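Local coordinates for transcriptional activator PlcR protein (Bacillus thuringiensis, PDB 3U3W), which activates transcription as a DNA-binding virulence regulator that is switched on by the quorum-sensing signal peptide PapR, at residues A[175-178]-A[179-182]; A[157-160]-A[161-165]. One frame throughout, in Å; residues are numbered along the deposited sequence.

Contact 1: A[175-178]-A[179-182]; sequences IDLF and EQIL
The ring of Phe178 meets the methyl end of Ile181 on an oblique approach, with CD1 of Ile181 4.4 Å from CD1 of Phe178. Asn159, Ala162 and Asn163 of helix 153-167 and Asn201 of helix 192-208 also pack on the Phe178 side chain, which is buried. Two further flat groups, the carboxylates of Asp176 and Glu179, have planes 67° apart. Asp176 OD1 lies 3.8 Å from Glu179 OE1, but Asp176 was modelled in two conformers, so this close approach of like charges is doubtful. The extended Glu179 chain runs back along the preceding turn: its CG lies 3.3 Å from Ile175 O, and OE2 finishes 4.2 Å from the CG2 methyl of Ile175. On another side of the helix, Leu177 spreads over two neighbours. With its CG anti to the backbone N (chi1 -177°), it leans along the helix, so that CG comes 4.2 Å from CD1 of Ile181 while the CD1 methyl touches the amide end of Gln180, 4.2 Å from NE2. The CD1 methyl of Ile181 thus lies near both Leu177 and Phe178, and its CG1 rests 3.3 Å from Leu177 O. Beneath the side chains, each amide from Glu179 to Leu182 bonds to the carbonyl four residues earlier; the bond from Leu182 N to Phe178 O is 3.0 Å long and almost straight at 172°. Ile181 and Leu182 also reach Val198 of helix 192-208. This is an amphipathic alpha helix, with acidic and amide groups along one side and large apolar residues facing helix 153-167 and helix 192-208, its neighbours along the chain, the layered helix packing of a tetratricopeptide-like (TPR) domain.

Contact 2: A[157-160]-A[161-165]; sequences IENA and IANIY
Asn159 and Asn163, one turn apart on helix 153-167, belong to the peptide-binding surface of the TPR-like domain, where their side chains sit beside each other and donate to the same bound peptide. Asn159 ND2 hydrogen-bonds to the peptide backbone, and Asn163 ND2 adds a weak bond to it. The two nitrogens lie 3.4 Å apart, ND2 of Asn159 to ND2 of Asn163; both are donors and do not bond to each other. The amide planes are turned 80° against one another, nearly perpendicular. Different first torsions bring the groups together: Asn159 has CG anti to its own N (chi1 170°) and leans forward along the helix, whereas Asn163 folds back (chi1 -76°) until its CG is 3.4 Å from Asn159 O. Asn201 of helix 192-208 donates to Asn159 OD1, which probably fixes the amide rotation with ND2 presented to the ligand. Ala160 and Ile164 lie on an adjoining side of the helix, and each packs on an aromatic side chain of the peptide. Away from the ligand, CG2 of Ile157 touches CD1 of Ile161 at 4.2 Å, and both isoleucines face helix 131-143. Glu158 turns its carboxylate to Gln184. The amides of Ile161 to Ile164 each bond to the carbonyl four residues earlier, Ile161 N to Ile157 O at 3.0 Å, and Tyr165 N continues the pattern to Ile161 O. Ala162 lays its CB 3.4 Å from Glu158 O, and Ile164 holds CG1 over the previous turn, 3.3 Å from Ala160 O.

In the fold
Contacts 1 and 2 sit on successive helices of the TPR-like domain, 171-187 and 153-167, with centres about 10 Å apart and side chains in direct touch. Phe178 and Leu177 bridge the two: Phe178 CZ packs 3.2 Å from Asn163 OD1 and its CE1 3.4 Å from Ala162 CB. Leu177 packs beside it, CD2 lying 3.4 Å from Glu158 O and 3.6 Å from Ile161 CG2. Contact 1 thus backs the helix that carries the peptide-binding asparagines of contact 2, and Phe178 is a second-shell neighbour of that site. The bound DNA is remote, its nearest atoms about 37 Å from contact 1 and about 32 Å from contact 2.

Contact 1: A[175-178]-A[179-182]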
# COMPACT_ATOMS: atom_id res chain seq x y z
N ILE A 175 8.66 3.22 -26.13
CA ILE A 175 9.34 2.04 -25.59
C ILE A 175 10.63 2.40 -24.84
O ILE A 175 10.87 1.89 -23.75
CB ILE A 175 9.57 0.99 -26.68
CG1 ILE A 175 8.23 0.30 -27.01
CG2 ILE A 175 10.64 0.01 -26.24
CD1 ILE A 175 8.16 -0.41 -28.38
N ASP A 176 11.43 3.30 -25.40
CA ASP A 176 12.65 3.73 -24.73
C ASP A 176 12.36 4.49 -23.43
O ASP A 176 13.13 4.39 -22.48
CB ASP A 176 13.54 4.56 -25.67
CG ASP A 176 14.36 3.69 -26.64
OD1 ASP A 176 14.80 2.58 -26.25
OD2 ASP A 176 14.58 4.13 -27.79
N LEU A 177 11.26 5.23 -23.38
CA LEU A 177 10.88 5.96 -22.18
C LEU A 177 10.36 5.00 -21.09
O LEU A 177 10.68 5.15 -19.91
CB LEU A 177 9.89 7.08 -22.48
CG LEU A 177 9.50 7.93 -21.25
CD1 LEU A 177 10.69 8.22 -20.33
CD2 LEU A 177 8.78 9.23 -21.63
N PHE A 178 9.59 4.00 -21.50
CA PHE A 178 9.17 2.95 -20.57
C PHE A 178 10.37 2.25 -19.93
O PHE A 178 10.42 2.08 -18.70
CB PHE A 178 8.27 1.93 -21.26
CG PHE A 178 6.90 2.46 -21.55
CD1 PHE A 178 6.16 3.08 -20.54
CD2 PHE A 178 6.36 2.37 -22.83
CE1 PHE A 178 4.89 3.60 -20.80
CE2 PHE A 178 5.10 2.88 -23.09
CZ PHE A 178 4.36 3.50 -22.06
N GLU A 179 11.34 1.85 -20.75
CA GLU A 179 12.54 1.23 -20.23
C GLU A 179 13.27 2.15 -19.25
O GLU A 179 13.76 1.68 -18.23
CB GLU A 179 13.48 0.79 -21.36
CG GLU A 179 12.91 -0.30 -22.25
CD GLU A 179 13.90 -0.72 -23.33
OE1 GLU A 179 14.91 -0.01 -23.50
OE2 GLU A 179 13.66 -1.75 -23.99
N GLN A 180 13.34 3.45 -19.53
CA GLN A 180 13.98 4.37 -18.59
C GLN A 180 13.25 4.42 -17.25
O GLN A 180 13.90 4.52 -16.21
CB GLN A 180 14.05 5.79 -19.13
CG GLN A 180 15.22 6.14 -20.00
CD GLN A 180 15.02 7.51 -20.64
OE1 GLN A 180 14.99 7.63 -21.87
NE2 GLN A 180 14.84 8.55 -19.81
N ILE A 181 11.92 4.39 -17.28
CA ILE A 181 11.11 4.41 -16.05
C ILE A 181 11.34 3.17 -15.19
O ILE A 181 11.56 3.27 -13.98
CB ILE A 181 9.58 4.60 -16.33
CG1 ILE A 181 9.32 5.95 -17.00
CG2 ILE A 181 8.77 4.48 -15.03
CD1 ILE A 181 8.04 6.00 -17.81
N LEU A 182 11.30 1.99 -15.81
CA LEU A 182 11.57 0.75 -15.09
C LEU A 182 12.94 0.75 -14.43
O LEU A 182 13.12 0.20 -13.35
CB LEU A 182 11.42 -0.47 -16.01
CG LEU A 182 9.98 -0.64 -16.51
CD1 LEU A 182 9.88 -1.68 -17.61
CD2 LEU A 182 9.03 -0.95 -15.35

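Contact 2: A[157-160]-A[161-165]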
# COMPACT_ATOMS: atom_id res chain seq x y z
N ILE A 157 4.40 11.26 -14.38
CA ILE A 157 4.37 12.17 -15.51
C ILE A 157 5.13 11.58 -16.73
O ILE A 157 4.65 11.65 -17.87
CB ILE A 157 4.88 13.58 -15.09
CG1 ILE A 157 3.91 14.20 -14.08
CG2 ILE A 157 5.03 14.51 -16.31
CD1 ILE A 157 4.44 15.42 -13.35
N GLU A 158 6.29 10.97 -16.49
CA GLU A 158 7.00 10.28 -17.55
C GLU A 158 6.19 9.15 -18.17
O GLU A 158 6.27 8.91 -19.38
CB GLU A 158 8.35 9.78 -17.06
CG GLU A 158 9.36 10.91 -16.90
CD GLU A 158 10.58 10.48 -16.11
OE1 GLU A 158 11.07 11.28 -15.28
OE2 GLU A 158 11.04 9.35 -16.31
N ASN A 159 5.40 8.46 -17.34
CA ASN A 159 4.59 7.37 -17.84
C ASN A 159 3.52 7.91 -18.77
O ASN A 159 3.33 7.37 -19.85
CB ASN A 159 3.98 6.54 -16.69
CG ASN A 159 2.92 5.54 -17.19
OD1 ASN A 159 3.23 4.45 -17.68
ND2 ASN A 159 1.68 5.93 -17.10
N ALA A 160 2.84 8.99 -18.37
CA ALA A 160 1.90 9.67 -19.28
C ALA A 160 2.56 10.10 -20.61
O ALA A 160 2.05 9.81 -21.69
CB ALA A 160 1.24 10.88 -18.59
N ILE A 161 3.70 10.76 -20.52
CA ILE A 161 4.45 11.12 -21.72
C ILE A 161 4.71 9.89 -22.61
O ILE A 161 4.49 9.94 -23.81
CB ILE A 161 5.78 11.82 -21.36
CG1 ILE A 161 5.51 13.21 -20.77
CG2 ILE A 161 6.66 11.91 -22.60
CD1 ILE A 161 6.73 13.88 -20.13
N ALA A 162 5.17 8.79 -22.01
CA ALA A 162 5.47 7.58 -22.78
C ALA A 162 4.23 6.96 -23.44
O ALA A 162 4.30 6.46 -24.57
CB ALA A 162 6.17 6.56 -21.90
N ASN A 163 3.09 7.01 -22.74
CA ASN A 163 1.81 6.54 -23.27
C ASN A 163 1.40 7.32 -24.51
O ASN A 163 0.82 6.77 -25.43
CB ASN A 163 0.69 6.70 -22.23
CG ASN A 163 0.73 5.63 -21.13
OD1 ASN A 163 1.44 4.64 -21.24
ND2 ASN A 163 -0.05 5.84 -20.08
N ILE A 164 1.66 8.62 -24.49
CA ILE A 164 1.18 9.50 -25.53
C ILE A 164 2.02 9.36 -26.80
O ILE A 164 1.47 9.27 -27.90
CB ILE A 164 1.10 10.96 -25.06
CG1 ILE A 164 0.06 11.07 -23.93
CG2 ILE A 164 0.75 11.89 -26.22
CD1 ILE A 164 0.05 12.41 -23.24
N TYR A 165 3.34 9.31 -26.64
CA TYR A 165 4.24 8.93 -27.74
C TYR A 165 3.76 7.61 -28.34
O TYR A 165 3.63 7.48 -29.56
CB TYR A 165 5.68 8.73 -27.24
CG TYR A 165 6.50 9.99 -27.12
CD1 TYR A 165 6.48 10.95 -28.12
CD2 TYR A 165 7.31 10.22 -26.00
CE1 TYR A 165 7.24 12.12 -28.01
CE2 TYR A 165 8.07 11.37 -25.88
CZ TYR A 165 8.03 12.32 -26.90
OH TYR A 165 8.79 13.47 -26.81